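Local atomic coordinates of tannase (PDB entry 6YQ4), a protein that probably hydrolyses the galloyl ester bonds of gallotannins, plant polyphenols that it detoxifies for the bacterium, and carries a bound magnesium ion. Residues N422-I427 / A456-N461. Residues are numbered along the deposited sequence; the frame is centred on the assembly and turned at random.
Sequences NPMYYI and ALKLKN
In this alpha/beta-hydrolase fold, helix 450-461 is the connection between the parallel strands 435-439 and 465-469, and its residues 456-461 pack on the loop that leads into the first of them, where Ile427 meets Lys458 and Leu459. The contact is largely apolar and has no hydrogen bond across it. Ile427 points at the helix and suits the place because its beta-branch offers two arms at once. Its CD1 lies 3.7 Å from Leu459 CD2, the leucine roughly perpendicular to the isoleucine side chain, while its CG2 sits 3.8 Å from both Lys458 CG and Leu459 CD2. Leu459 also touches Val466 of the outermost strand 465-469, and Ile427 touches Ala177 of helix 167-177. Lys458 suits a partly exposed place because its apolar methylenes pack on Ile427 while its amine is carried onward: CG stands anti to the backbone N (chi1 -179°), and the chain, bent once at chi2, runs antiparallel to the isoleucine side chain. Met424, flexible enough to fold at chi2 and chi3, brings its CE to 4.1 Å from Lys458 CB. An Asx turn shapes the start of the 3-10 segment that presents Met424: Asn422 OD1 accepts from Met424 N at 3.1 Å, the donor standing above the carbonyl plane (66° out of it). Farther along the lysine, the CE methylene meets Ile427 O at 3.4 Å, whereas NZ, 4.0 Å from that oxygen, is too distant to hydrogen-bond.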
ATOM      1  N   ASN A 422       8.029  -2.848   7.240  1.00 27.92           N
ATOM      2  CA  ASN A 422       8.722  -2.009   6.260  1.00 24.76           C
ATOM      3  C   ASN A 422       9.404  -2.818   5.161  1.00 24.17           C
ATOM      4  O   ASN A 422      10.444  -3.452   5.416  1.00 27.06           O
ATOM      5  CB  ASN A 422       9.747  -1.120   6.952  1.00 22.89           C
ATOM      6  CG  ASN A 422      10.334  -0.086   6.002  1.00 27.68           C
ATOM      7  OD1 ASN A 422       9.959  -0.028   4.828  1.00 26.77           O
ATOM      8  ND2 ASN A 422      11.238   0.741   6.505  1.00 28.89           N
ATOM      9  N   PRO A 423       8.882  -2.815   3.934  1.00 28.86           N
ATOM     10  CA  PRO A 423       9.521  -3.584   2.854  1.00 24.31           C
ATOM     11  C   PRO A 423      10.985  -3.229   2.626  1.00 21.21           C
ATOM     12  O   PRO A 423      11.735  -4.080   2.126  1.00 26.92           O
ATOM     13  CB  PRO A 423       8.684  -3.230   1.616  1.00 27.88           C
ATOM     14  CG  PRO A 423       7.488  -2.683   2.066  1.00 17.30           C
ATOM     15  CD  PRO A 423       7.690  -2.107   3.460  1.00 34.22           C
ATOM     16  N   MET A 424      11.416  -2.020   3.001  1.00 20.33           N
ATOM     17  CA  MET A 424      12.807  -1.612   2.774  1.00 32.13           C
ATOM     18  C   MET A 424      13.810  -2.588   3.383  1.00 34.66           C
ATOM     19  O   MET A 424      14.849  -2.869   2.776  1.00 34.52           O
ATOM     20  CB  MET A 424      13.046  -0.213   3.321  1.00 19.84           C
ATOM     21  CG  MET A 424      12.247   0.854   2.605  1.00 28.79           C
ATOM     22  SD  MET A 424      12.585   0.915   0.835  1.00 32.90           S
ATOM     23  CE  MET A 424      14.235   1.571   0.905  1.00 33.91           C
ATOM     24  N   TYR A 425      13.537  -3.113   4.576  1.00 30.96           N
ATOM     25  CA  TYR A 425      14.521  -3.998   5.194  1.00 30.81           C
ATOM     26  C   TYR A 425      14.523  -5.398   4.596  1.00 25.71           C
ATOM     27  O   TYR A 425      15.304  -6.239   5.042  1.00 27.83           O
ATOM     28  CB  TYR A 425      14.294  -4.103   6.707  1.00 34.66           C
ATOM     29  CG  TYR A 425      14.216  -2.782   7.412  1.00 33.59           C
ATOM     30  CD1 TYR A 425      15.349  -2.001   7.595  1.00 35.65           C
ATOM     31  CD2 TYR A 425      13.000  -2.303   7.887  1.00 35.24           C
ATOM     32  CE1 TYR A 425      15.278  -0.774   8.248  1.00 40.04           C
ATOM     33  CE2 TYR A 425      12.912  -1.082   8.526  1.00 34.15           C
ATOM     34  CZ  TYR A 425      14.053  -0.323   8.704  1.00 37.78           C
ATOM     35  OH  TYR A 425      13.957   0.887   9.342  1.00 36.17           O
ATOM     36  N   TYR A 426      13.671  -5.679   3.617  1.00 27.01           N
ATOM     37  CA  TYR A 426      13.565  -7.028   3.080  1.00 31.38           C
ATOM     38  C   TYR A 426      13.918  -7.134   1.601  1.00 30.77           C
ATOM     39  O   TYR A 426      14.103  -8.246   1.109  1.00 36.60           O
ATOM     40  CB  TYR A 426      12.141  -7.582   3.299  1.00 31.79           C
ATOM     41  CG  TYR A 426      11.753  -7.786   4.760  1.00 31.25           C
ATOM     42  CD1 TYR A 426      12.068  -8.965   5.437  1.00 22.81           C
ATOM     43  CD2 TYR A 426      11.076  -6.795   5.459  1.00 29.80           C
ATOM     44  CE1 TYR A 426      11.713  -9.154   6.761  1.00 23.92           C
ATOM     45  CE2 TYR A 426      10.726  -6.971   6.785  1.00 36.37           C
ATOM     46  CZ  TYR A 426      11.047  -8.141   7.432  1.00 37.07           C
ATOM     47  OH  TYR A 426      10.669  -8.283   8.743  1.00 43.40           O
ATOM     48  N   ILE A 427      14.010  -6.029   0.887  1.00 26.52           N
ATOM     49  CA  ILE A 427      14.219  -6.062  -0.551  1.00 25.61           C
ATOM     50  C   ILE A 427      15.701  -6.251  -0.824  1.00 30.84           C
ATOM     51  O   ILE A 427      16.528  -5.462  -0.363  1.00 33.87           O
ATOM     52  CB  ILE A 427      13.702  -4.774  -1.201  1.00 28.50           C
ATOM     53  CG1 ILE A 427      12.178  -4.680  -1.076  1.00 20.05           C
ATOM     54  CG2 ILE A 427      14.128  -4.719  -2.666  1.00 32.70           C
ATOM     55  CD1 ILE A 427      11.633  -3.316  -1.368  1.00 21.37           C
ATOM     56  N   ALA A 456      10.518   2.138  -5.338  1.00 33.81           N
ATOM     57  CA  ALA A 456      10.776   1.799  -6.727  1.00 30.59           C
ATOM     58  C   ALA A 456      12.276   1.751  -7.024  1.00 19.03           C
ATOM     59  O   ALA A 456      12.743   0.859  -7.735  1.00 22.80           O
ATOM     60  CB  ALA A 456      10.041   2.800  -7.629  1.00 24.49           C
ATOM     61  N   LEU A 457      13.062   2.662  -6.454  1.00 25.20           N
ATOM     62  CA  LEU A 457      14.497   2.635  -6.753  1.00 25.73           C
ATOM     63  C   LEU A 457      15.162   1.413  -6.147  1.00 20.25           C
ATOM     64  O   LEU A 457      16.047   0.800  -6.764  1.00 30.64           O
ATOM     65  CB  LEU A 457      15.187   3.894  -6.241  1.00 32.69           C
ATOM     66  CG  LEU A 457      14.890   5.179  -7.008  1.00 36.59           C
ATOM     67  CD1 LEU A 457      15.054   6.441  -6.123  1.00 20.06           C
ATOM     68  CD2 LEU A 457      15.758   5.224  -8.215  1.00 21.22           C
ATOM     69  N   LYS A 458      14.797   1.103  -4.909  1.00 21.39           N
ATOM     70  CA  LYS A 458      15.368  -0.032  -4.205  1.00 20.07           C
ATOM     71  C   LYS A 458      15.088  -1.322  -4.948  1.00 20.38           C
ATOM     72  O   LYS A 458      15.973  -2.180  -5.079  1.00 30.69           O
ATOM     73  CB  LYS A 458      14.809  -0.068  -2.782  1.00 26.22           C
ATOM     74  CG  LYS A 458      15.336  -1.176  -1.933  1.00 27.01           C
ATOM     75  CD  LYS A 458      16.807  -0.991  -1.669  1.00 25.23           C
ATOM     76  CE  LYS A 458      17.345  -2.192  -0.910  1.00 33.19           C
ATOM     77  NZ  LYS A 458      18.849  -2.302  -0.977  1.00 25.15           N
ATOM     78  N   LEU A 459      13.887  -1.462  -5.503  1.00 24.49           N
ATOM     79  CA  LEU A 459      13.578  -2.681  -6.251  1.00 22.35           C
ATOM     80  C   LEU A 459      14.352  -2.748  -7.574  1.00 24.25           C
ATOM     81  O   LEU A 459      14.843  -3.813  -7.966  1.00 30.19           O
ATOM     82  CB  LEU A 459      12.078  -2.769  -6.502  1.00 19.69           C
ATOM     83  CG  LEU A 459      11.165  -2.909  -5.302  1.00 27.48           C
ATOM     84  CD1 LEU A 459       9.773  -2.353  -5.604  1.00 22.18           C
ATOM     85  CD2 LEU A 459      11.079  -4.369  -4.912  1.00 25.70           C
ATOM     86  N   LYS A 460      14.445  -1.631  -8.292  1.00 30.65           N
ATOM     87  CA  LYS A 460      15.241  -1.613  -9.515  1.00 29.04           C
ATOM     88  C   LYS A 460      16.703  -1.925  -9.229  1.00 34.37           C
ATOM     89  O   LYS A 460      17.347  -2.688  -9.971  1.00 35.98           O
ATOM     90  CB  LYS A 460      15.117  -0.248 -10.193  1.00 28.40           C
ATOM     91  CG  LYS A 460      13.721   0.064 -10.669  1.00 21.79           C
ATOM     92  CD  LYS A 460      13.681   1.410 -11.335  1.00 29.30           C
ATOM     93  CE  LYS A 460      14.090   1.329 -12.798  1.00 37.05           C
ATOM     94  NZ  LYS A 460      12.896   1.639 -13.621  1.00 46.84           N
ATOM     95  N   ASN A 461      17.251  -1.331  -8.161  1.00 30.03           N
ATOM     96  CA  ASN A 461      18.664  -1.530  -7.852  1.00 26.79           C
ATOM     97  C   ASN A 461      18.953  -2.981  -7.500  1.00 24.42           C
ATOM     98  O   ASN A 461      20.112  -3.409  -7.586  1.00 30.79           O
ATOM     99  CB  ASN A 461      19.091  -0.600  -6.717  1.00 23.51           C
ATOM    100  CG  ASN A 461      19.174   0.870  -7.145  1.00 34.05           C
ATOM    101  OD1 ASN A 461      19.366   1.745  -6.317  1.00 33.29           O
ATOM    102  ND2 ASN A 461      19.046   1.134  -8.445  1.00 27.69           N
TER